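Local atomic coordinates of glyoxalase family protein (Enterococcus faecalis, PDB entry 2P25), a protein that belongs to the glyoxalase/bleomycin resistance protein/dioxygenase superfamily and builds a two-chain assembly from chains with two mixed beta-sheets each. Residues H8-T19 / E53-F62; D104-T112 / D118-E126. All blocks are in the same frame, centred on the assembly; numbering follows the deposited sequence.

Contact 1 of 2, residues H8-T19 / E53-F62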
loop_
_atom_site.group_PDB
_atom_site.type_symbol
_atom_site.label_atom_id
_atom_site.label_comp_id
_atom_site.label_asym_id
_atom_site.label_seq_id
_atom_site.Cartn_x
_atom_site.Cartn_y
_atom_site.Cartn_z
ATOM N N HIS A 8 -4.448 -3.207 7.233
ATOM C CA HIS A 8 -4.714 -3.612 5.852
ATOM C C HIS A 8 -4.099 -2.617 4.888
ATOM O O HIS A 8 -3.694 -1.505 5.274
ATOM C CB HIS A 8 -6.226 -3.752 5.581
ATOM C CG HIS A 8 -7.020 -2.487 5.759
ATOM N ND1 HIS A 8 -7.220 -1.574 4.748
ATOM C CD2 HIS A 8 -7.703 -2.016 6.827
ATOM C CE1 HIS A 8 -7.970 -0.577 5.190
ATOM N NE2 HIS A 8 -8.280 -0.823 6.451
ATOM N N VAL A 9 -4.081 -3.003 3.620
ATOM C CA VAL A 9 -3.739 -2.121 2.529
ATOM C C VAL A 9 -5.005 -2.085 1.656
ATOM O O VAL A 9 -5.647 -3.114 1.487
ATOM C CB VAL A 9 -2.553 -2.694 1.749
ATOM C CG1 VAL A 9 -2.332 -1.958 0.466
ATOM C CG2 VAL A 9 -1.276 -2.609 2.598
ATOM N N ALA A 10 -5.404 -0.905 1.192
ATOM C CA ALA A 10 -6.609 -0.759 0.324
ATOM C C ALA A 10 -6.229 -0.509 -1.131
ATOM O O ALA A 10 -5.268 0.212 -1.425
ATOM C CB ALA A 10 -7.474 0.393 0.810
ATOM N N ILE A 11 -7.013 -1.088 -2.040
ATOM C CA ILE A 11 -6.748 -1.025 -3.494
ATOM C C ILE A 11 -8.050 -0.645 -4.167
ATOM O O ILE A 11 -9.111 -1.093 -3.751
ATOM C CB ILE A 11 -6.284 -2.428 -4.014
ATOM C CG1 ILE A 11 -4.867 -2.725 -3.503
ATOM C CG2 ILE A 11 -6.346 -2.523 -5.569
ATOM C CD1 ILE A 11 -4.537 -4.253 -3.568
ATOM N N ASN A 12 -7.947 0.170 -5.217
ATOM C CA ASN A 12 -9.095 0.517 -6.087
ATOM C C ASN A 12 -8.973 -0.314 -7.360
ATOM O O ASN A 12 -7.919 -0.294 -7.995
ATOM C CB ASN A 12 -9.073 2.019 -6.476
ATOM C CG ASN A 12 -9.322 2.943 -5.295
ATOM O OD1 ASN A 12 -9.902 2.529 -4.293
ATOM N ND2 ASN A 12 -8.892 4.221 -5.413
ATOM N N ALA A 13 -10.041 -1.050 -7.695
ATOM C CA ALA A 13 -10.075 -1.938 -8.850
ATOM C C ALA A 13 -11.291 -1.611 -9.703
ATOM O O ALA A 13 -12.291 -1.048 -9.193
ATOM C CB ALA A 13 -10.147 -3.413 -8.400
ATOM N N SER A 14 -11.239 -2.009 -10.983
ATOM C CA SER A 14 -12.318 -1.599 -11.912
ATOM C C SER A 14 -13.429 -2.624 -12.101
ATOM O O SER A 14 -14.570 -2.260 -12.399
ATOM C CB SER A 14 -11.754 -1.274 -13.303
ATOM O OG SER A 14 -11.204 -2.450 -13.870
ATOM N N ASN A 15 -13.106 -3.901 -11.959
ATOM C CA ASN A 15 -14.029 -4.947 -12.389
ATOM C C ASN A 15 -14.118 -6.077 -11.379
ATOM O O ASN A 15 -13.101 -6.628 -10.955
ATOM C CB ASN A 15 -13.552 -5.476 -13.751
ATOM C CG ASN A 15 -14.453 -6.584 -14.312
ATOM O OD1 ASN A 15 -14.298 -7.778 -13.998
ATOM N ND2 ASN A 15 -15.387 -6.185 -15.153
ATOM N N TYR A 16 -15.350 -6.457 -11.033
ATOM C CA TYR A 16 -15.557 -7.427 -9.968
ATOM C C TYR A 16 -15.016 -8.822 -10.332
ATOM O O TYR A 16 -14.256 -9.411 -9.564
ATOM C CB TYR A 16 -17.046 -7.523 -9.618
ATOM C CG TYR A 16 -17.377 -8.564 -8.570
ATOM C CD1 TYR A 16 -17.236 -8.279 -7.204
ATOM C CD2 TYR A 16 -17.879 -9.815 -8.941
ATOM C CE1 TYR A 16 -17.585 -9.227 -6.239
ATOM C CE2 TYR A 16 -18.200 -10.768 -7.988
ATOM C CZ TYR A 16 -18.060 -10.467 -6.647
ATOM O OH TYR A 16 -18.408 -11.403 -5.692
ATOM N N GLN A 17 -15.399 -9.351 -11.496
ATOM C CA GLN A 17 -14.948 -10.719 -11.830
ATOM C C GLN A 17 -13.421 -10.798 -11.992
ATOM O O GLN A 17 -12.791 -11.780 -11.583
ATOM C CB GLN A 17 -15.700 -11.312 -13.038
ATOM C CG GLN A 17 -15.554 -12.852 -13.158
ATOM C CD GLN A 17 -15.726 -13.608 -11.809
ATOM O OE1 GLN A 17 -16.759 -13.491 -11.116
ATOM N NE2 GLN A 17 -14.699 -14.374 -11.436
ATOM N N ALA A 18 -12.822 -9.751 -12.559
ATOM C CA ALA A 18 -11.354 -9.662 -12.699
ATOM C C ALA A 18 -10.667 -9.734 -11.328
ATOM O O ALA A 18 -9.637 -10.394 -11.158
ATOM C CB ALA A 18 -10.988 -8.360 -13.382
ATOM N N THR A 19 -11.265 -9.049 -10.354
ATOM C CA THR A 19 -10.730 -8.935 -8.994
ATOM C C THR A 19 -10.797 -10.305 -8.302
ATOM O O THR A 19 -9.811 -10.761 -7.703
ATOM C CB THR A 19 -11.491 -7.866 -8.182
ATOM O OG1 THR A 19 -11.348 -6.582 -8.810
ATOM C CG2 THR A 19 -10.933 -7.773 -6.759
ATOM N N GLU A 53 -4.367 -8.408 5.555
ATOM C CA GLU A 53 -5.694 -8.058 5.044
ATOM C C GLU A 53 -5.612 -7.086 3.878
ATOM O O GLU A 53 -4.798 -6.152 3.872
ATOM C CB GLU A 53 -6.570 -7.503 6.158
ATOM C CG GLU A 53 -8.013 -7.226 5.761
ATOM C CD GLU A 53 -8.958 -7.200 6.973
ATOM O OE1 GLU A 53 -8.659 -7.859 7.997
ATOM O OE2 GLU A 53 -10.005 -6.520 6.888
ATOM N N LEU A 54 -6.451 -7.330 2.881
ATOM C CA LEU A 54 -6.467 -6.500 1.692
ATOM C C LEU A 54 -7.894 -6.025 1.498
ATOM O O LEU A 54 -8.815 -6.840 1.488
ATOM C CB LEU A 54 -6.005 -7.349 0.501
ATOM C CG LEU A 54 -5.198 -6.794 -0.635
ATOM C CD1 LEU A 54 -3.850 -6.241 -0.130
ATOM C CD2 LEU A 54 -5.021 -7.922 -1.639
ATOM N N GLU A 55 -8.092 -4.717 1.404
ATOM C CA GLU A 55 -9.410 -4.126 1.187
ATOM C C GLU A 55 -9.513 -3.601 -0.231
ATOM O O GLU A 55 -8.745 -2.720 -0.609
ATOM C CB GLU A 55 -9.557 -2.978 2.146
ATOM C CG GLU A 55 -10.875 -2.347 2.255
ATOM C CD GLU A 55 -10.953 -1.562 3.545
ATOM O OE1 GLU A 55 -11.120 -2.179 4.638
ATOM O OE2 GLU A 55 -10.815 -0.339 3.461
ATOM N N ILE A 56 -10.468 -4.105 -0.999
ATOM C CA ILE A 56 -10.558 -3.717 -2.403
ATOM C C ILE A 56 -11.873 -3.011 -2.645
ATOM O O ILE A 56 -12.939 -3.558 -2.316
ATOM C CB ILE A 56 -10.407 -4.922 -3.347
ATOM C CG1 ILE A 56 -9.181 -5.760 -2.937
ATOM C CG2 ILE A 56 -10.340 -4.438 -4.801
ATOM C CD1 ILE A 56 -8.855 -6.886 -3.861
ATOM N N PHE A 57 -11.801 -1.804 -3.186
ATOM C CA PHE A 57 -12.979 -1.033 -3.566
ATOM C C PHE A 57 -13.115 -1.187 -5.078
ATOM O O PHE A 57 -12.175 -0.905 -5.793
ATOM C CB PHE A 57 -12.776 0.454 -3.210
ATOM C CG PHE A 57 -12.716 0.699 -1.722
ATOM C CD1 PHE A 57 -13.852 1.103 -1.020
ATOM C CD2 PHE A 57 -11.523 0.521 -1.036
ATOM C CE1 PHE A 57 -13.787 1.315 0.365
ATOM C CE2 PHE A 57 -11.454 0.710 0.341
ATOM C CZ PHE A 57 -12.578 1.124 1.037
ATOM N N ILE A 58 -14.271 -1.664 -5.544
ATOM C CA ILE A 58 -14.444 -1.994 -6.950
ATOM C C ILE A 58 -15.483 -1.063 -7.568
ATOM O O ILE A 58 -16.618 -1.023 -7.127
ATOM C CB ILE A 58 -14.909 -3.477 -7.135
ATOM C CG1 ILE A 58 -13.957 -4.437 -6.399
ATOM C CG2 ILE A 58 -14.984 -3.865 -8.622
ATOM C CD1 ILE A 58 -14.504 -5.819 -6.211
ATOM N N SER A 59 -15.101 -0.362 -8.622
ATOM C CA SER A 59 -15.985 0.641 -9.246
ATOM C C SER A 59 -15.487 0.987 -10.643
ATOM O O SER A 59 -14.288 1.121 -10.867
ATOM C CB SER A 59 -16.041 1.909 -8.392
ATOM O OG SER A 59 -16.866 2.911 -8.989
ATOM N N ASP A 60 -16.418 1.212 -11.563
ATOM C CA ASP A 60 -16.017 1.683 -12.880
ATOM C C ASP A 60 -15.763 3.194 -12.901
ATOM O O ASP A 60 -15.483 3.754 -13.950
ATOM C CB ASP A 60 -17.037 1.265 -13.951
ATOM C CG ASP A 60 -18.374 1.930 -13.769
ATOM O OD1 ASP A 60 -18.569 2.643 -12.767
ATOM O OD2 ASP A 60 -19.252 1.733 -14.648
ATOM N N GLN A 61 -15.826 3.846 -11.750
ATOM C CA GLN A 61 -15.638 5.300 -11.701
ATOM C C GLN A 61 -14.169 5.735 -11.638
ATOM O O GLN A 61 -13.828 6.908 -11.932
ATOM C CB GLN A 61 -16.439 5.898 -10.549
ATOM C CG GLN A 61 -17.949 5.753 -10.792
ATOM C CD GLN A 61 -18.430 6.584 -11.985
ATOM O OE1 GLN A 61 -18.673 6.059 -13.081
ATOM N NE2 GLN A 61 -18.529 7.893 -11.784
ATOM N N PHE A 62 -13.296 4.810 -11.256
ATOM C CA PHE A 62 -11.893 5.157 -11.070
ATOM C C PHE A 62 -11.179 5.220 -12.426
ATOM O O PHE A 62 -11.160 4.235 -13.148
ATOM C CB PHE A 62 -11.183 4.093 -10.228
ATOM C CG PHE A 62 -11.819 3.799 -8.897
ATOM C CD1 PHE A 62 -12.098 4.807 -7.987
ATOM C CD2 PHE A 62 -12.088 2.475 -8.538
ATOM C CE1 PHE A 62 -12.663 4.507 -6.736
ATOM C CE2 PHE A 62 -12.627 2.163 -7.282
ATOM C CZ PHE A 62 -12.922 3.155 -6.389
#
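Ile11 is gripped through both backbone polar atoms: its N donates to Glu55 O at 2.8 Å, and its O accepts from Phe57 N at 2.8 Å. Four further bonds run from Val9 N to Ser59 N, which closes on Ala13 O at 2.9 Å, and make 8-13 and 53-58 parallel neighbours. On one face of the sheet the carboxylate of Glu55 reaches over one face of the His8 ring, displaced toward its rim and turned 37° from it, with Glu55 OE2 3.3 Å from His8 CE1. Each has its stronger partner elsewhere: His8 NE2 bonds Glu123 of the second subunit, and Glu55 OE1 pairs with Lys44. Strands 6-13 and 52-58 are the first and last of a beta-alpha-beta-beta-beta module, the repeated unit of the glyoxalase fold; strand 6-13 also pairs antiparallel with a strand of the second subunit, so the sheet continues across the interface. The Asn12 amide stacks on the Phe62 ring, planes 11° apart, and Asn12 CB sits over that face 3.8 Å from the ring centroid; Arg75 and Ala71 of the second subunit hold the amide's polar atoms. On the other face, helix 16-26 covers the strands. Thr19 CG2, placed anti to the backbone N, meets Ile56 CD1 tip to tip at 3.7 Å, while Ile58 CD1 approaches Tyr16 CD1 at 3.8 Å.

Contact 2 of 2, residues D104-T112 / D118-E126; sequences DDFTGKKMT and DGLPLELHE
His125 is held at both ring nitrogens. NE2 donates to Asp104 OD2 at 2.9 Å in a nearly straight bond; the carboxylate oxygen lies in the ring plane, yet the ring meets it from above the carboxylate plane, the two planes standing 75° apart. ND1 donates to the main-chain O of Glu126, the C-terminal residue, at 2.6 Å, again in the ring plane. Together the bonds fix the rotation of the imidazole, whose CG lies opposite the backbone N (chi1 -161°), and tie the loop before strand 110-115 to the C-terminus. The ring of His7 of the second subunit stacks on it. Backbone bonds follow: Glu126 N to Lys110 O, and the reciprocal pair Thr112 N to Leu124 O and Leu124 N to Thr112 O, the last 2.8 Å long. They belong to the antiparallel hairpin of strands 110-115 and 121-125, part of the second mixed sheet of this glyoxalase-type fold; Met111 and His125 form a non-hydrogen-bonded pair. The side chains of Lys110 and Glu126 run alongside each other in the same direction, and two waters bridge them, one from Lys110 N to Glu126 OE1, the other from Lys110 NZ to Glu126 OE2, which also accepts from Ile84 N. Glu85 gives Lys110 a salt bridge. Met111, present as selenomethionine, bends at chi3 (-76°) and brings CE within 3.9 Å of OE1 of Glu123, whose OE2 bonds His8 of the second subunit, while Thr112 CG2 packs beside Leu124 CD1 at 4.1 Å, on the face covered by helix 84-93.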
loop_
_atom_site.group_PDB
_atom_site.type_symbol
_atom_site.label_atom_id
_atom_site.label_comp_id
_atom_site.label_asym_id
_atom_site.label_seq_id
_atom_site.Cartn_x
_atom_site.Cartn_y
_atom_site.Cartn_z
ATOM N N ASP A 104 18.216 -6.317 -6.573
ATOM C CA ASP A 104 18.018 -5.008 -5.963
ATOM C C ASP A 104 19.357 -4.245 -5.974
ATOM O O ASP A 104 20.383 -4.801 -5.589
ATOM C CB ASP A 104 17.495 -5.213 -4.531
ATOM C CG ASP A 104 16.723 -4.009 -3.993
ATOM O OD1 ASP A 104 16.750 -2.932 -4.631
ATOM O OD2 ASP A 104 16.077 -4.145 -2.929
ATOM N N ASP A 105 19.331 -2.989 -6.437
ATOM C CA ASP A 105 20.540 -2.164 -6.627
ATOM C C ASP A 105 21.407 -2.069 -5.383
ATOM O O ASP A 105 22.639 -2.019 -5.472
ATOM C CB ASP A 105 20.184 -0.730 -7.048
ATOM C CG ASP A 105 19.347 -0.667 -8.314
ATOM O OD1 ASP A 105 19.340 -1.645 -9.100
ATOM O OD2 ASP A 105 18.696 0.385 -8.524
ATOM N N PHE A 106 20.764 -2.028 -4.223
ATOM C CA PHE A 106 21.490 -1.733 -2.994
ATOM C C PHE A 106 21.592 -2.913 -2.035
ATOM O O PHE A 106 22.420 -2.886 -1.121
ATOM C CB PHE A 106 20.907 -0.480 -2.322
ATOM C CG PHE A 106 20.777 0.684 -3.257
ATOM C CD1 PHE A 106 21.906 1.388 -3.674
ATOM C CD2 PHE A 106 19.530 1.052 -3.763
ATOM C CE1 PHE A 106 21.791 2.453 -4.564
ATOM C CE2 PHE A 106 19.405 2.123 -4.651
ATOM C CZ PHE A 106 20.540 2.819 -5.056
ATOM N N THR A 107 20.789 -3.956 -2.262
ATOM C CA THR A 107 20.835 -5.147 -1.395
ATOM C C THR A 107 21.385 -6.428 -2.043
ATOM O O THR A 107 21.870 -7.319 -1.340
ATOM C CB THR A 107 19.467 -5.437 -0.724
ATOM O OG1 THR A 107 18.542 -5.970 -1.683
ATOM C CG2 THR A 107 18.893 -4.167 -0.103
ATOM N N GLY A 108 21.303 -6.528 -3.367
ATOM C CA GLY A 108 21.750 -7.736 -4.065
ATOM C C GLY A 108 20.768 -8.910 -4.070
ATOM O O GLY A 108 21.114 -9.995 -4.530
ATOM N N LYS A 109 19.556 -8.718 -3.545
ATOM C CA LYS A 109 18.557 -9.805 -3.525
ATOM C C LYS A 109 17.676 -9.788 -4.761
ATOM O O LYS A 109 17.422 -8.727 -5.337
ATOM C CB LYS A 109 17.717 -9.789 -2.242
ATOM C CG LYS A 109 18.559 -10.216 -1.025
ATOM C CD LYS A 109 17.742 -10.300 0.236
ATOM C CE LYS A 109 18.641 -10.693 1.414
ATOM N NZ LYS A 109 18.061 -10.252 2.726
ATOM N N LYS A 110 17.217 -10.970 -5.159
ATOM C CA LYS A 110 16.389 -11.121 -6.363
ATOM C C LYS A 110 15.016 -10.507 -6.208
ATOM O O LYS A 110 14.403 -10.607 -5.156
ATOM C CB LYS A 110 16.191 -12.594 -6.709
ATOM C CG LYS A 110 17.438 -13.257 -7.263
ATOM C CD LYS A 110 17.241 -14.769 -7.292
ATOM C CE LYS A 110 18.492 -15.470 -7.739
ATOM N NZ LYS A 110 18.278 -16.938 -7.715
HETATM N N MSE A 111 14.521 -9.922 -7.295
HETATM C CA MSE A 111 13.210 -9.265 -7.296
HETATM C C MSE A 111 12.669 -9.205 -8.711
HETATM O O MSE A 111 13.418 -9.295 -9.687
HETATM C CB MSE A 111 13.304 -7.835 -6.738
HETATM C CG MSE A 111 14.289 -7.006 -7.492
HETATM SE SE MSE A 111 14.303 -5.159 -6.892
HETATM C CE MSE A 111 12.641 -4.566 -7.764
ATOM N N THR A 112 11.345 -9.096 -8.815
ATOM C CA THR A 112 10.704 -8.790 -10.084
ATOM C C THR A 112 9.307 -8.214 -9.762
ATOM O O THR A 112 8.918 -8.126 -8.583
ATOM C CB THR A 112 10.590 -10.018 -11.008
ATOM O OG1 THR A 112 10.154 -9.572 -12.321
ATOM C CG2 THR A 112 9.581 -11.049 -10.440
ATOM N N ASP A 118 -5.655 -4.095 -13.258
ATOM C CA ASP A 118 -5.669 -2.644 -13.538
ATOM C C ASP A 118 -4.263 -2.035 -13.574
ATOM O O ASP A 118 -4.090 -0.799 -13.552
ATOM C CB ASP A 118 -6.557 -1.925 -12.519
ATOM C CG ASP A 118 -8.000 -2.310 -12.675
ATOM O OD1 ASP A 118 -8.545 -2.179 -13.798
ATOM O OD2 ASP A 118 -8.559 -2.785 -11.700
ATOM N N GLY A 119 -3.261 -2.897 -13.662
ATOM C CA GLY A 119 -1.880 -2.416 -13.835
ATOM C C GLY A 119 -1.169 -1.985 -12.561
ATOM O O GLY A 119 -0.131 -1.303 -12.634
ATOM N N LEU A 120 -1.697 -2.373 -11.395
ATOM C CA LEU A 120 -1.018 -2.077 -10.132
ATOM C C LEU A 120 0.254 -2.905 -10.061
ATOM O O LEU A 120 0.179 -4.131 -10.178
ATOM C CB LEU A 120 -1.898 -2.428 -8.925
ATOM C CG LEU A 120 -1.244 -2.163 -7.551
ATOM C CD1 LEU A 120 -0.782 -0.673 -7.350
ATOM C CD2 LEU A 120 -2.203 -2.590 -6.455
ATOM N N PRO A 121 1.430 -2.259 -9.902
ATOM C CA PRO A 121 2.653 -3.070 -9.730
ATOM C C PRO A 121 2.682 -3.805 -8.400
ATOM O O PRO A 121 2.451 -3.212 -7.319
ATOM C CB PRO A 121 3.799 -2.029 -9.800
ATOM C CG PRO A 121 3.148 -0.771 -10.407
ATOM C CD PRO A 121 1.724 -0.816 -9.926
ATOM N N LEU A 122 2.999 -5.100 -8.481
ATOM C CA LEU A 122 3.124 -5.949 -7.312
ATOM C C LEU A 122 4.502 -6.569 -7.405
ATOM O O LEU A 122 4.848 -7.198 -8.416
ATOM C CB LEU A 122 2.025 -7.016 -7.298
ATOM C CG LEU A 122 0.599 -6.434 -7.220
ATOM C CD1 LEU A 122 -0.447 -7.545 -7.437
ATOM C CD2 LEU A 122 0.420 -5.798 -5.816
ATOM N N GLU A 123 5.304 -6.364 -6.368
ATOM C CA GLU A 123 6.682 -6.846 -6.404
ATOM C C GLU A 123 6.847 -8.183 -5.682
ATOM O O GLU A 123 6.206 -8.418 -4.659
ATOM C CB GLU A 123 7.560 -5.791 -5.777
ATOM C CG GLU A 123 9.056 -5.992 -5.927
ATOM C CD GLU A 123 9.822 -5.000 -5.077
ATOM O OE1 GLU A 123 9.730 -3.791 -5.340
ATOM O OE2 GLU A 123 10.476 -5.402 -4.106
ATOM N N LEU A 124 7.749 -9.022 -6.196
ATOM C CA LEU A 124 8.269 -10.181 -5.467
ATOM C C LEU A 124 9.704 -9.870 -5.092
ATOM O O LEU A 124 10.489 -9.399 -5.931
ATOM C CB LEU A 124 8.240 -11.422 -6.367
ATOM C CG LEU A 124 6.904 -11.904 -6.943
ATOM C CD1 LEU A 124 7.119 -13.124 -7.860
ATOM C CD2 LEU A 124 5.933 -12.227 -5.823
ATOM N N HIS A 125 10.055 -10.115 -3.828
ATOM C CA HIS A 125 11.381 -9.789 -3.343
ATOM C C HIS A 125 11.866 -10.874 -2.391
ATOM O O HIS A 125 11.146 -11.245 -1.467
ATOM C CB HIS A 125 11.304 -8.444 -2.602
ATOM C CG HIS A 125 12.618 -7.761 -2.425
ATOM N ND1 HIS A 125 13.639 -8.287 -1.661
ATOM C CD2 HIS A 125 13.065 -6.565 -2.877
ATOM C CE1 HIS A 125 14.665 -7.453 -1.665
ATOM N NE2 HIS A 125 14.343 -6.399 -2.395
ATOM N N GLU A 126 13.076 -11.377 -2.611
ATOM C CA GLU A 126 13.662 -12.352 -1.689
ATOM C C GLU A 126 14.192 -11.702 -0.397
ATOM O O GLU A 126 14.270 -10.464 -0.298
ATOM C CB GLU A 126 14.748 -13.144 -2.394
ATOM C CG GLU A 126 14.154 -14.192 -3.341
ATOM C CD GLU A 126 15.147 -15.262 -3.801
ATOM O OE1 GLU A 126 16.377 -15.126 -3.559
ATOM O OE2 GLU A 126 14.686 -16.252 -4.406
HETATM O O HOH W 1 18.154 -13.092 -3.661
HETATM O O HOH W 2 16.373 -17.858 -5.944
#

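Overall arrangement
Along the chain the two contacts follow one another, both segments of contact 1 preceding those of contact 2, and their centres lie about 22 Å apart on opposite sides of the chain's centre. Each belongs to its own four-stranded mixed sheet with strand order 1-4-3-2, so the two sheets repeat one topology: contact 1 joins the first and fourth strands of one, contact 2 the third and fourth of the other. The segments meet where Ser14 OG lies 2.7 Å from Asp118 OD1, a probable hydrogen bond, and Ile11 packs on Leu120. Both contacts also touch the second subunit, and the sheet of contact 1 in one chain meets that of contact 2 in the other across the interface.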